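Local coordinates for tail spike protein gp49 (Pseudomonas phage LKA1, PDB 4RU4) that probably recognises and cleaves the O-specific polysaccharide on the surface of Pseudomonas as a trimeric tailspike lyase, helping the phage to enter the host cell, at residues V147-N152 with G168-V173; L118-N123 with A197-V202; G130-D135 with V181-A186. All blocks are in the same frame, centred on the assembly; numbering follows the deposited sequence.

Contact 1 of 3, residues V147-N152 with G168-V173; sequences VFIIYN and GEFCEV. With EDO (1,2-ethanediol), chain H.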
ATOM      1  N   VAL B 147     -27.888  -0.215  12.585  1.00  9.42           N
ATOM      2  CA  VAL B 147     -27.302  -1.356  11.859  1.00  6.57           C
ATOM      3  C   VAL B 147     -28.186  -2.575  11.973  1.00  9.46           C
ATOM      4  O   VAL B 147     -28.691  -2.894  13.057  1.00 11.39           O
ATOM      5  CB  VAL B 147     -25.877  -1.674  12.380  1.00  6.87           C
ATOM      6  CG1 VAL B 147     -25.304  -2.956  11.747  1.00  6.66           C
ATOM      7  CG2 VAL B 147     -24.970  -0.469  12.118  1.00  6.15           C
ATOM      8  N   PHE B 148     -28.420  -3.235  10.848  1.00  7.99           N
ATOM      9  CA  PHE B 148     -29.167  -4.481  10.876  1.00  9.69           C
ATOM     10  C   PHE B 148     -28.501  -5.539  10.024  1.00 11.89           C
ATOM     11  O   PHE B 148     -27.679  -5.223   9.156  1.00  8.76           O
ATOM     12  CB  PHE B 148     -30.647  -4.277  10.500  1.00 11.67           C
ATOM     13  CG  PHE B 148     -30.888  -3.793   9.071  1.00 11.44           C
ATOM     14  CD1 PHE B 148     -31.045  -4.701   8.038  1.00  9.38           C
ATOM     15  CD2 PHE B 148     -31.042  -2.433   8.795  1.00 12.65           C
ATOM     16  CE1 PHE B 148     -31.310  -4.282   6.756  1.00 11.15           C
ATOM     17  CE2 PHE B 148     -31.291  -1.995   7.506  1.00  9.25           C
ATOM     18  CZ  PHE B 148     -31.435  -2.925   6.480  1.00 11.53           C
ATOM     19  N   ILE B 149     -28.858  -6.789  10.302  1.00 10.05           N
ATOM     20  CA  ILE B 149     -28.357  -7.937   9.571  1.00  7.57           C
ATOM     21  C   ILE B 149     -29.505  -8.604   8.824  1.00  9.90           C
ATOM     22  O   ILE B 149     -30.548  -8.934   9.411  1.00  8.55           O
ATOM     23  CB  ILE B 149     -27.789  -8.997  10.538  1.00  6.58           C
ATOM     24  CG1 ILE B 149     -26.550  -8.468  11.251  1.00  6.36           C
ATOM     25  CG2 ILE B 149     -27.438 -10.294   9.759  1.00  6.50           C
ATOM     26  CD1 ILE B 149     -26.128  -9.326  12.461  1.00  9.74           C
ATOM     27  N   ILE B 150     -29.326  -8.774   7.520  1.00  8.48           N
ATOM     28  CA  ILE B 150     -30.186  -9.665   6.754  1.00  9.43           C
ATOM     29  C   ILE B 150     -29.572 -11.051   6.876  1.00 11.06           C
ATOM     30  O   ILE B 150     -28.371 -11.210   6.629  1.00  7.88           O
ATOM     31  CB  ILE B 150     -30.185  -9.241   5.283  1.00  9.06           C
ATOM     32  CG1 ILE B 150     -30.687  -7.787   5.161  1.00 11.40           C
ATOM     33  CG2 ILE B 150     -30.978 -10.247   4.413  1.00  7.91           C
ATOM     34  CD1 ILE B 150     -30.582  -7.196   3.747  1.00  7.00           C
ATOM     35  N   TYR B 151     -30.370 -12.053   7.263  1.00 12.12           N
ATOM     36  CA  TYR B 151     -29.841 -13.401   7.498  1.00 10.33           C
ATOM     37  C   TYR B 151     -30.677 -14.467   6.824  1.00  9.98           C
ATOM     38  O   TYR B 151     -31.898 -14.487   6.968  1.00  7.90           O
ATOM     39  CB  TYR B 151     -29.805 -13.681   9.000  1.00 12.90           C
ATOM     40  CG  TYR B 151     -29.482 -15.109   9.389  1.00 12.36           C
ATOM     41  CD1 TYR B 151     -28.247 -15.673   9.068  1.00  8.65           C
ATOM     42  CD2 TYR B 151     -30.392 -15.871  10.126  1.00 10.57           C
ATOM     43  CE1 TYR B 151     -27.940 -16.976   9.422  1.00  8.75           C
ATOM     44  CE2 TYR B 151     -30.088 -17.181  10.508  1.00 12.47           C
ATOM     45  CZ  TYR B 151     -28.865 -17.720  10.157  1.00 13.69           C
ATOM     46  OH  TYR B 151     -28.549 -18.999  10.516  1.00 11.68           O
ATOM     47  N   ASN B 152     -30.010 -15.360   6.107  1.00 10.53           N
ATOM     48  CA  ASN B 152     -30.669 -16.516   5.506  1.00 11.55           C
ATOM     49  C   ASN B 152     -30.338 -17.778   6.310  1.00 11.03           C
ATOM     50  O   ASN B 152     -29.205 -18.249   6.275  1.00 12.24           O
ATOM     51  CB  ASN B 152     -30.214 -16.667   4.058  1.00 11.65           C
ATOM     52  CG  ASN B 152     -30.986 -17.755   3.319  1.00 11.95           C
ATOM     53  OD1 ASN B 152     -31.527 -18.665   3.940  1.00  9.16           O
ATOM     54  ND2 ASN B 152     -31.039 -17.660   1.989  1.00 11.34           N
ATOM     55  N   GLY B 168     -26.237 -13.543   3.782  1.00  6.53           N
ATOM     56  CA  GLY B 168     -26.809 -12.376   4.442  1.00  6.29           C
ATOM     57  C   GLY B 168     -25.731 -11.304   4.489  1.00  9.81           C
ATOM     58  O   GLY B 168     -24.665 -11.481   3.902  1.00  8.60           O
ATOM     59  N   GLU B 169     -25.983 -10.193   5.174  1.00  6.11           N
ATOM     60  CA  GLU B 169     -24.946  -9.163   5.335  1.00  6.09           C
ATOM     61  C   GLU B 169     -25.410  -8.091   6.312  1.00  7.27           C
ATOM     62  O   GLU B 169     -26.583  -8.070   6.695  1.00 10.00           O
ATOM     63  CB  GLU B 169     -24.611  -8.494   3.974  1.00  5.82           C
ATOM     64  CG  GLU B 169     -25.784  -7.903   3.228  1.00  7.58           C
ATOM     65  CD  GLU B 169     -25.430  -7.598   1.763  1.00  9.12           C
ATOM     66  OE1 GLU B 169     -24.792  -6.545   1.496  1.00 10.25           O
ATOM     67  OE2 GLU B 169     -25.753  -8.442   0.888  1.00 11.34           O
ATOM     68  N   PHE B 170     -24.491  -7.203   6.694  1.00  6.05           N
ATOM     69  CA  PHE B 170     -24.805  -6.051   7.544  1.00  8.62           C
ATOM     70  C   PHE B 170     -25.136  -4.796   6.738  1.00  9.42           C
ATOM     71  O   PHE B 170     -24.390  -4.429   5.814  1.00  7.03           O
ATOM     72  CB  PHE B 170     -23.608  -5.686   8.416  1.00  5.72           C
ATOM     73  CG  PHE B 170     -23.349  -6.648   9.546  1.00  8.65           C
ATOM     74  CD1 PHE B 170     -22.906  -7.948   9.284  1.00  8.00           C
ATOM     75  CD2 PHE B 170     -23.513  -6.244  10.867  1.00  7.44           C
ATOM     76  CE1 PHE B 170     -22.614  -8.825  10.317  1.00  7.82           C
ATOM     77  CE2 PHE B 170     -23.226  -7.126  11.931  1.00  7.92           C
ATOM     78  CZ  PHE B 170     -22.776  -8.420  11.651  1.00  7.77           C
ATOM     79  N   CYS B 171     -26.216  -4.119   7.125  1.00  6.19           N
ATOM     80  CA  CYS B 171     -26.649  -2.900   6.440  1.00  7.79           C
ATOM     81  C   CYS B 171     -26.698  -1.740   7.427  1.00  8.66           C
ATOM     82  O   CYS B 171     -27.023  -1.928   8.596  1.00  9.86           O
ATOM     83  CB  CYS B 171     -28.039  -3.061   5.833  1.00 10.26           C
ATOM     84  SG  CYS B 171     -28.212  -4.382   4.648  1.00 10.05           S
ATOM     85  N   GLU B 172     -26.353  -0.550   6.953  1.00  9.21           N
ATOM     86  CA  GLU B 172     -26.311   0.633   7.815  1.00  7.42           C
ATOM     87  C   GLU B 172     -27.369   1.617   7.294  1.00  8.76           C
ATOM     88  O   GLU B 172     -27.334   2.009   6.126  1.00 10.07           O
ATOM     89  CB  GLU B 172     -24.906   1.241   7.808  1.00  7.43           C
ATOM     90  CG  GLU B 172     -24.710   2.378   8.813  1.00  7.12           C
ATOM     91  CD  GLU B 172     -23.285   2.947   8.821  1.00 12.98           C
ATOM     92  OE1 GLU B 172     -22.291   2.218   8.497  1.00  9.96           O
ATOM     93  OE2 GLU B 172     -23.171   4.147   9.161  1.00 12.26           O
ATOM     94  N   VAL B 173     -28.316   1.981   8.149  1.00  7.84           N
ATOM     95  CA  VAL B 173     -29.479   2.772   7.713  1.00 10.72           C
ATOM     96  C   VAL B 173     -29.106   4.198   7.274  1.00 12.02           C
ATOM     97  O   VAL B 173     -28.401   4.926   7.990  1.00 11.25           O
ATOM     98  CB  VAL B 173     -30.607   2.776   8.817  1.00  7.26           C
ATOM     99  CG1 VAL B 173     -31.814   3.644   8.396  1.00  8.27           C
ATOM    100  CG2 VAL B 173     -31.082   1.337   9.108  1.00  7.33           C
TER
HETATM  101  C1  EDO H 802     -20.617   6.259   9.650  1.00 13.18           C
HETATM  102  O1  EDO H 802     -20.561   5.097   8.815  1.00 10.21           O
HETATM  103  C2  EDO H 802     -19.418   6.287  10.582  1.00 13.49           C
HETATM  104  O2  EDO H 802     -19.588   5.226  11.543  1.00 17.43           O

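Contact 2 of 3, residues L118-N123 with A197-V202; sequences LVALPN and AIYKVV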
ATOM      1  N   LEU B 118     -29.374  -9.439  18.904  1.00 13.81           N
ATOM      2  CA  LEU B 118     -30.016  -9.362  17.599  1.00 11.27           C
ATOM      3  C   LEU B 118     -31.511  -9.367  17.881  1.00 15.50           C
ATOM      4  O   LEU B 118     -32.033 -10.333  18.439  1.00 13.99           O
ATOM      5  CB  LEU B 118     -29.651 -10.583  16.750  1.00 11.50           C
ATOM      6  CG  LEU B 118     -28.203 -10.825  16.294  1.00 16.17           C
ATOM      7  CD1 LEU B 118     -28.182 -11.755  15.070  1.00 14.60           C
ATOM      8  CD2 LEU B 118     -27.475  -9.543  15.989  1.00 14.83           C
ATOM      9  N   VAL B 119     -32.192  -8.284  17.508  1.00 15.67           N
ATOM     10  CA  VAL B 119     -33.601  -8.114  17.820  1.00 13.76           C
ATOM     11  C   VAL B 119     -34.381  -8.142  16.523  1.00 12.09           C
ATOM     12  O   VAL B 119     -34.091  -7.368  15.600  1.00 12.42           O
ATOM     13  CB  VAL B 119     -33.843  -6.762  18.552  1.00 12.39           C
ATOM     14  CG1 VAL B 119     -35.334  -6.564  18.850  1.00 14.02           C
ATOM     15  CG2 VAL B 119     -33.023  -6.710  19.847  1.00 11.29           C
ATOM     16  N   ALA B 120     -35.365  -9.039  16.449  1.00 11.25           N
ATOM     17  CA  ALA B 120     -36.122  -9.280  15.224  1.00 14.58           C
ATOM     18  C   ALA B 120     -36.736  -7.991  14.697  1.00 14.01           C
ATOM     19  O   ALA B 120     -37.299  -7.231  15.465  1.00 11.56           O
ATOM     20  CB  ALA B 120     -37.233 -10.335  15.462  1.00 12.80           C
ATOM     21  N   LEU B 121     -36.608  -7.771  13.390  1.00 15.07           N
ATOM     22  CA  LEU B 121     -37.267  -6.670  12.679  1.00 16.58           C
ATOM     23  C   LEU B 121     -38.333  -7.310  11.801  1.00 16.37           C
ATOM     24  O   LEU B 121     -38.295  -8.521  11.595  1.00 15.25           O
ATOM     25  CB  LEU B 121     -36.248  -5.931  11.791  1.00 14.04           C
ATOM     26  CG  LEU B 121     -35.284  -4.966  12.497  1.00 13.67           C
ATOM     27  CD1 LEU B 121     -34.046  -4.652  11.619  1.00 10.94           C
ATOM     28  CD2 LEU B 121     -36.024  -3.677  12.871  1.00 12.66           C
ATOM     29  N   PRO B 122     -39.268  -6.513  11.251  1.00 16.97           N
ATOM     30  CA  PRO B 122     -40.189  -7.149  10.293  1.00 15.80           C
ATOM     31  C   PRO B 122     -39.453  -7.730   9.067  1.00 17.79           C
ATOM     32  O   PRO B 122     -38.294  -7.367   8.785  1.00 14.42           O
ATOM     33  CB  PRO B 122     -41.104  -5.992   9.858  1.00 14.32           C
ATOM     34  CG  PRO B 122     -40.970  -4.935  10.927  1.00 13.86           C
ATOM     35  CD  PRO B 122     -39.527  -5.064  11.391  1.00 16.38           C
ATOM     36  N   ASN B 123     -40.131  -8.632   8.355  1.00 16.16           N
ATOM     37  CA  ASN B 123     -39.614  -9.200   7.114  1.00 16.55           C
ATOM     38  C   ASN B 123     -39.540  -8.168   5.992  1.00 15.51           C
ATOM     39  O   ASN B 123     -40.127  -7.086   6.082  1.00 15.44           O
ATOM     40  CB  ASN B 123     -40.470 -10.401   6.679  1.00 15.66           C
ATOM     41  CG  ASN B 123     -40.378 -11.564   7.664  1.00 19.89           C
ATOM     42  OD1 ASN B 123     -39.331 -11.784   8.292  1.00 16.61           O
ATOM     43  ND2 ASN B 123     -41.482 -12.299   7.827  1.00 17.60           N
ATOM     44  N   ALA B 197     -34.472 -13.627   7.507  1.00 12.75           N
ATOM     45  CA  ALA B 197     -34.946 -13.004   8.731  1.00 11.63           C
ATOM     46  C   ALA B 197     -34.027 -11.816   8.989  1.00 12.75           C
ATOM     47  O   ALA B 197     -32.816 -11.909   8.773  1.00 10.76           O
ATOM     48  CB  ALA B 197     -34.851 -13.977   9.897  1.00 11.00           C
ATOM     49  N   ILE B 198     -34.608 -10.711   9.448  1.00 11.13           N
ATOM     50  CA  ILE B 198     -33.886  -9.453   9.610  1.00  9.49           C
ATOM     51  C   ILE B 198     -33.799  -9.138  11.109  1.00 12.28           C
ATOM     52  O   ILE B 198     -34.759  -9.350  11.856  1.00 13.82           O
ATOM     53  CB  ILE B 198     -34.609  -8.273   8.874  1.00  9.95           C
ATOM     54  CG1 ILE B 198     -35.222  -8.735   7.545  1.00  8.64           C
ATOM     55  CG2 ILE B 198     -33.657  -7.054   8.668  1.00  7.75           C
ATOM     56  CD1 ILE B 198     -34.187  -9.410   6.550  1.00  7.83           C
ATOM     57  N   TYR B 199     -32.649  -8.624  11.539  1.00 10.43           N
ATOM     58  CA  TYR B 199     -32.368  -8.384  12.944  1.00  9.04           C
ATOM     59  C   TYR B 199     -31.633  -7.084  13.096  1.00 10.16           C
ATOM     60  O   TYR B 199     -30.629  -6.856  12.409  1.00 11.91           O
ATOM     61  CB  TYR B 199     -31.420  -9.471  13.468  1.00  9.37           C
ATOM     62  CG  TYR B 199     -32.034 -10.849  13.451  1.00 11.94           C
ATOM     63  CD1 TYR B 199     -32.857 -11.269  14.497  1.00 11.72           C
ATOM     64  CD2 TYR B 199     -31.802 -11.722  12.397  1.00 11.96           C
ATOM     65  CE1 TYR B 199     -33.422 -12.523  14.499  1.00 14.92           C
ATOM     66  CE2 TYR B 199     -32.369 -12.993  12.386  1.00 17.84           C
ATOM     67  CZ  TYR B 199     -33.180 -13.383  13.444  1.00 15.77           C
ATOM     68  OH  TYR B 199     -33.739 -14.636  13.450  1.00 16.80           O
ATOM     69  N   LYS B 200     -32.091  -6.272  14.045  1.00 12.02           N
ATOM     70  CA  LYS B 200     -31.413  -5.055  14.428  1.00 11.94           C
ATOM     71  C   LYS B 200     -30.264  -5.421  15.354  1.00 12.28           C
ATOM     72  O   LYS B 200     -30.412  -6.279  16.242  1.00 10.07           O
ATOM     73  CB  LYS B 200     -32.374  -4.134  15.193  1.00 10.62           C
ATOM     74  CG  LYS B 200     -31.804  -2.737  15.464  1.00 14.07           C
ATOM     75  CD  LYS B 200     -32.898  -1.835  16.057  1.00 14.11           C
ATOM     76  CE  LYS B 200     -32.365  -0.477  16.487  1.00 14.80           C
ATOM     77  NZ  LYS B 200     -33.475   0.368  17.075  1.00 17.96           N
ATOM     78  N   VAL B 201     -29.120  -4.766  15.183  1.00 11.76           N
ATOM     79  CA  VAL B 201     -28.025  -5.021  16.110  1.00  9.66           C
ATOM     80  C   VAL B 201     -28.073  -3.979  17.212  1.00 10.93           C
ATOM     81  O   VAL B 201     -27.854  -2.793  16.968  1.00 12.18           O
ATOM     82  CB  VAL B 201     -26.657  -5.030  15.405  1.00  8.75           C
ATOM     83  CG1 VAL B 201     -25.559  -5.339  16.403  1.00  8.01           C
ATOM     84  CG2 VAL B 201     -26.671  -6.051  14.287  1.00  8.36           C
ATOM     85  N   VAL B 202     -28.385  -4.429  18.428  1.00 11.03           N
ATOM     86  CA  VAL B 202     -28.615  -3.526  19.547  1.00  7.43           C
ATOM     87  C   VAL B 202     -27.481  -3.764  20.521  1.00  9.47           C
ATOM     88  O   VAL B 202     -27.297  -4.882  21.024  1.00  9.52           O
ATOM     89  CB  VAL B 202     -29.997  -3.813  20.206  1.00 13.83           C
ATOM     90  CG1 VAL B 202     -30.260  -2.910  21.399  1.00 12.91           C
ATOM     91  CG2 VAL B 202     -31.099  -3.630  19.178  1.00 17.47           C
TER
HETATM   92  O   HOH W   1     -37.557 -10.618  10.024  1.00 11.63           O

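Contact 3 of 3, residues G130-D135 with V181-A186; sequences GSLTID and VTIRSA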
ATOM      1  N   GLY B 130     -26.796  -5.034  -5.210  1.00 11.44           N
ATOM      2  CA  GLY B 130     -26.495  -3.691  -5.663  1.00 10.12           C
ATOM      3  C   GLY B 130     -27.543  -2.659  -5.277  1.00 11.47           C
ATOM      4  O   GLY B 130     -27.361  -1.464  -5.502  1.00 13.32           O
ATOM      5  N   SER B 131     -28.647  -3.116  -4.696  0.76 10.80           N
ATOM      6  CA  SER B 131     -29.704  -2.208  -4.277  0.76 11.80           C
ATOM      7  C   SER B 131     -29.285  -1.431  -3.036  0.76 11.95           C
ATOM      8  O   SER B 131     -28.399  -1.867  -2.281  0.76  6.91           O
ATOM      9  CB  SER B 131     -30.997  -2.965  -3.979  0.76 15.42           C
ATOM     10  OG  SER B 131     -32.056  -2.067  -3.635  0.76 15.86           O
ATOM     11  N   LEU B 132     -29.919  -0.277  -2.831  1.00  8.65           N
ATOM     12  CA  LEU B 132     -29.728   0.473  -1.598  1.00 11.10           C
ATOM     13  C   LEU B 132     -31.071   0.809  -0.977  1.00 12.45           C
ATOM     14  O   LEU B 132     -31.186   1.768  -0.214  1.00 11.24           O
ATOM     15  CB  LEU B 132     -28.900   1.746  -1.808  1.00 11.98           C
ATOM     16  CG  LEU B 132     -27.431   1.493  -2.129  1.00 16.97           C
ATOM     17  CD1 LEU B 132     -27.265   1.515  -3.645  1.00 21.29           C
ATOM     18  CD2 LEU B 132     -26.478   2.481  -1.452  1.00 16.08           C
ATOM     19  N   THR B 133     -32.082   0.008  -1.309  1.00 14.02           N
ATOM     20  CA  THR B 133     -33.431   0.222  -0.790  1.00 14.70           C
ATOM     21  C   THR B 133     -34.078  -1.076  -0.317  1.00 14.78           C
ATOM     22  O   THR B 133     -34.124  -2.068  -1.045  1.00 14.58           O
ATOM     23  CB  THR B 133     -34.341   0.846  -1.857  1.00 13.39           C
ATOM     24  OG1 THR B 133     -33.707   2.016  -2.381  1.00 12.40           O
ATOM     25  CG2 THR B 133     -35.683   1.229  -1.246  1.00 15.49           C
ATOM     26  N   ILE B 134     -34.604  -1.040   0.901  1.00  9.74           N
ATOM     27  CA  ILE B 134     -35.195  -2.203   1.523  1.00 11.66           C
ATOM     28  C   ILE B 134     -36.624  -1.872   1.938  1.00 12.77           C
ATOM     29  O   ILE B 134     -36.864  -0.851   2.604  1.00 12.36           O
ATOM     30  CB  ILE B 134     -34.414  -2.583   2.827  1.00 19.68           C
ATOM     31  CG1 ILE B 134     -32.924  -2.786   2.547  1.00 16.34           C
ATOM     32  CG2 ILE B 134     -35.012  -3.817   3.461  1.00 16.82           C
ATOM     33  CD1 ILE B 134     -32.619  -3.919   1.589  1.00 15.25           C
ATOM     34  N   ASP B 135     -37.556  -2.748   1.562  1.00 13.71           N
ATOM     35  CA  ASP B 135     -38.973  -2.582   1.869  1.00 13.61           C
ATOM     36  C   ASP B 135     -39.438  -3.560   2.956  1.00 17.78           C
ATOM     37  O   ASP B 135     -39.550  -4.766   2.709  1.00 17.84           O
ATOM     38  CB  ASP B 135     -39.823  -2.799   0.604  1.00 21.62           C
ATOM     39  CG  ASP B 135     -39.552  -1.763  -0.470  1.00 30.80           C
ATOM     40  OD1 ASP B 135     -39.278  -0.589  -0.121  1.00 29.28           O
ATOM     41  OD2 ASP B 135     -39.608  -2.126  -1.668  1.00 38.06           O
ATOM     42  N   VAL B 181     -36.739   1.555   3.931  1.00 13.80           N
ATOM     43  CA  VAL B 181     -35.466   1.890   4.555  1.00 11.69           C
ATOM     44  C   VAL B 181     -34.342   1.933   3.503  1.00 13.32           C
ATOM     45  O   VAL B 181     -34.052   0.946   2.810  1.00 11.75           O
ATOM     46  CB  VAL B 181     -35.144   0.877   5.663  1.00  9.83           C
ATOM     47  CG1 VAL B 181     -33.742   1.111   6.236  1.00  7.84           C
ATOM     48  CG2 VAL B 181     -36.215   0.944   6.753  1.00 12.76           C
ATOM     49  N   THR B 182     -33.715   3.089   3.357  1.00 13.59           N
ATOM     50  CA  THR B 182     -32.601   3.182   2.432  1.00  9.17           C
ATOM     51  C   THR B 182     -31.311   2.953   3.225  1.00  9.11           C
ATOM     52  O   THR B 182     -31.265   3.185   4.429  1.00 10.74           O
ATOM     53  CB  THR B 182     -32.560   4.539   1.662  1.00 12.55           C
ATOM     54  OG1 THR B 182     -32.593   5.644   2.584  1.00 10.58           O
ATOM     55  CG2 THR B 182     -33.757   4.658   0.676  1.00 13.85           C
ATOM     56  N   ILE B 183     -30.265   2.494   2.553  1.00  7.07           N
ATOM     57  CA  ILE B 183     -29.056   2.095   3.273  1.00 10.19           C
ATOM     58  C   ILE B 183     -27.844   2.791   2.683  1.00  8.05           C
ATOM     59  O   ILE B 183     -27.906   3.326   1.554  1.00  7.57           O
ATOM     60  CB  ILE B 183     -28.875   0.563   3.251  1.00 10.99           C
ATOM     61  CG1 ILE B 183     -28.705   0.055   1.802  1.00 11.15           C
ATOM     62  CG2 ILE B 183     -30.057  -0.112   3.970  1.00  7.20           C
ATOM     63  CD1 ILE B 183     -28.740  -1.464   1.652  1.00  8.70           C
ATOM     64  N   ARG B 184     -26.753   2.802   3.443  1.00  6.56           N
ATOM     65  CA  ARG B 184     -25.602   3.617   3.086  1.00  6.16           C
ATOM     66  C   ARG B 184     -24.611   3.014   2.066  1.00  9.52           C
ATOM     67  O   ARG B 184     -23.831   3.753   1.476  1.00 10.85           O
ATOM     68  CB  ARG B 184     -24.875   4.084   4.357  1.00  8.71           C
ATOM     69  CG  ARG B 184     -25.732   5.017   5.209  1.00  9.99           C
ATOM     70  CD  ARG B 184     -25.063   5.408   6.528  1.00  8.89           C
ATOM     71  NE  ARG B 184     -25.784   6.565   7.075  1.00 11.77           N
ATOM     72  CZ  ARG B 184     -25.596   7.037   8.301  1.00 11.86           C
ATOM     73  NH1 ARG B 184     -24.722   6.450   9.087  1.00 10.51           N
ATOM     74  NH2 ARG B 184     -26.264   8.094   8.737  1.00 10.27           N
ATOM     75  N   SER B 185     -24.626   1.697   1.862  1.00  9.06           N
ATOM     76  CA  SER B 185     -23.829   1.109   0.780  1.00  5.72           C
ATOM     77  C   SER B 185     -24.596  -0.013   0.086  1.00  6.36           C
ATOM     78  O   SER B 185     -25.472  -0.626   0.676  1.00  9.31           O
ATOM     79  CB  SER B 185     -22.444   0.628   1.261  1.00  5.45           C
ATOM     80  OG  SER B 185     -22.546  -0.139   2.458  1.00  6.79           O
ATOM     81  N   ALA B 186     -24.256  -0.276  -1.167  1.00  9.39           N
ATOM     82  CA  ALA B 186     -25.000  -1.258  -1.982  1.00 12.20           C
ATOM     83  C   ALA B 186     -24.885  -2.689  -1.434  1.00  8.54           C
ATOM     84  O   ALA B 186     -23.829  -3.110  -0.963  1.00  6.24           O
ATOM     85  CB  ALA B 186     -24.510  -1.192  -3.418  1.00 11.64           C
TER

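Contact 1 of 3, residues V147-N152 with G168-V173
Phe-148 and Cys-171 exchange a pair of backbone hydrogen bonds, Cys-171 N to Phe-148 O at 2.7 Å and Phe-148 N to Cys-171 O at 3.0 Å. A second such ring joins Ile-150 to Glu-169, where the bond from Glu-169 N to Ile-150 O is more bent, 138° at the hydrogen. The Glu-172 carboxylate reaches away from the strand pair; its OE2 accepts from O1 of a 1,2-ethanediol at 2.8 Å and also forms a salt bridge with Arg-184, while OE1 pairs with Lys-287 of the second subunit. These are neighbouring antiparallel strands of the small Ig-like beta domain that projects from the beta-helix, and 147-151 is paired along its other edge with strand 197-202. On the face carrying Ile-149 and Phe-170, Ile-149 CG1 sits over the centre of the Phe-170 ring, 3.7 Å from the centroid, and Val-147 CG1 meets the ring edge at CD2. The reverse face is built round Phe-148. Its CG stands between backbone N and carbonyl carbon (chi1 64°), which brings the ring across the partner strand: Cys-171 CB lies under one face, 3.5 Å from Phe-148 CZ, SG approaches obliquely, and Val-173 CG2 touches the edge.

Contact 2 of 3, residues L118-N123 with A197-V202
Leu-121 N donates to Ile-198 O at 2.9 Å, nearly straight but from 39° out of the carbonyl plane, continuing the ladder where strand 113-120 runs antiparallel to strand 197-202 in the Ig-like domain of the tailspike. Along 197-202, Ile-198 comes first into contact. A water bridges the segments here: it donates to Leu-121 O and to Asn-123 OD1, each at 2.7 Å, and accepts from Ile-198 N at 3.0 Å. Ile-198 CG2 packs on Leu-121 CD1, and CG1 lies 3.6 Å from Pro-122 O. Tyr-199 and Ala-120 form a non-hydrogen-bonded antiparallel pair; CG of the tyrosine is anti to its own carbonyl carbon (chi1 -65°), and the ring passes beside the first strand with CD1 against the Ala-120 backbone and Tyr-199 CB against Leu-118 CB. Lys-200 is held to Val-119 by two backbone bonds, N to Val-119 O at 2.8 Å and O from Val-119 N at 3.0 Å. Leu-121 CD1 reaches over to Lys-200 N and CB, while the extended lysine chain leads away and Lys-200 NZ is hydrogen-bonded to Asn-141 O. Next, Val-201 CG2 lies beside Leu-118 CD2, the two side chains pointing the same way, and at the end of the strand Val-202 CG2 meets Val-119 CG2 at 3.7 Å.

Contact 3 of 3, residues G130-D135 with V181-A186
Leu-132 meets the second segment with both its backbone and its side chain. Its carbonyl O receives Ile-183 N at 3.0 Å, the donor standing 40° out of the carbonyl plane, while its CD2 reaches to 3.4 Å from Ile-183 O and also touches the Ser-185 backbone. Leu-132 CD1 rests on Ala-186 CB, and that methyl also lies 3.5 Å from Gly-130 O. Ile-183 returns the contact from its side: CG1, set between its own backbone N and carbonyl carbon (chi1 62°), is carried against Leu-132 CA, with CD1 facing Ser-131 O. At the next hydrogen-bonded pair, Ile-134 and Val-181 share a ring of two bonds, Ile-134 N to Val-181 O and Val-181 N to Ile-134 O, both 2.8 Å, and Ile-134 CG1 comes within 4.2 Å of Ile-183 CG2. Thr-133 and Thr-182 lie side by side, Thr-133 OG1 beside Thr-182 CG2. In one of its two conformers Ser-131 OG accepts from Thr-133 N at 3.1 Å, an ST turn that the other conformer leaves in doubt. Beyond the second strand, Arg-184 turns away to a cation-pi contact with Tyr-289 of the second subunit, and Ser-185 OG is hydrogen-bonded to Arg-319 NE of the second subunit. The whole is a short antiparallel beta ladder continued by loop segments 130-132 and 184-186, in the Ig-like domain, on a side that meets the second subunit.

How the contacts relate
All three contacts are antiparallel pairings within one Ig-like domain, nested along the chain: contact 1 lies inside the loop closed by contact 3, and contact 3 inside that of contact 2. Contact 1 is wholly buried and aromatic; contact 2 lies at the surface, touches no other chain and uses a bridging water; contact 3 is intermediate, aliphatic and flanked by loops. Strands 147-151 and 197-202 are neighbours, joining contacts 1 and 2 through a probable backbone hydrogen bond from Ile-149 N to Tyr-199 O and packing of Phe-148 on Ile-198. Strands 168-177 and 180-183 likewise join contacts 1 and 3, which both reach the second subunit. Contacts 2 and 3 do not touch.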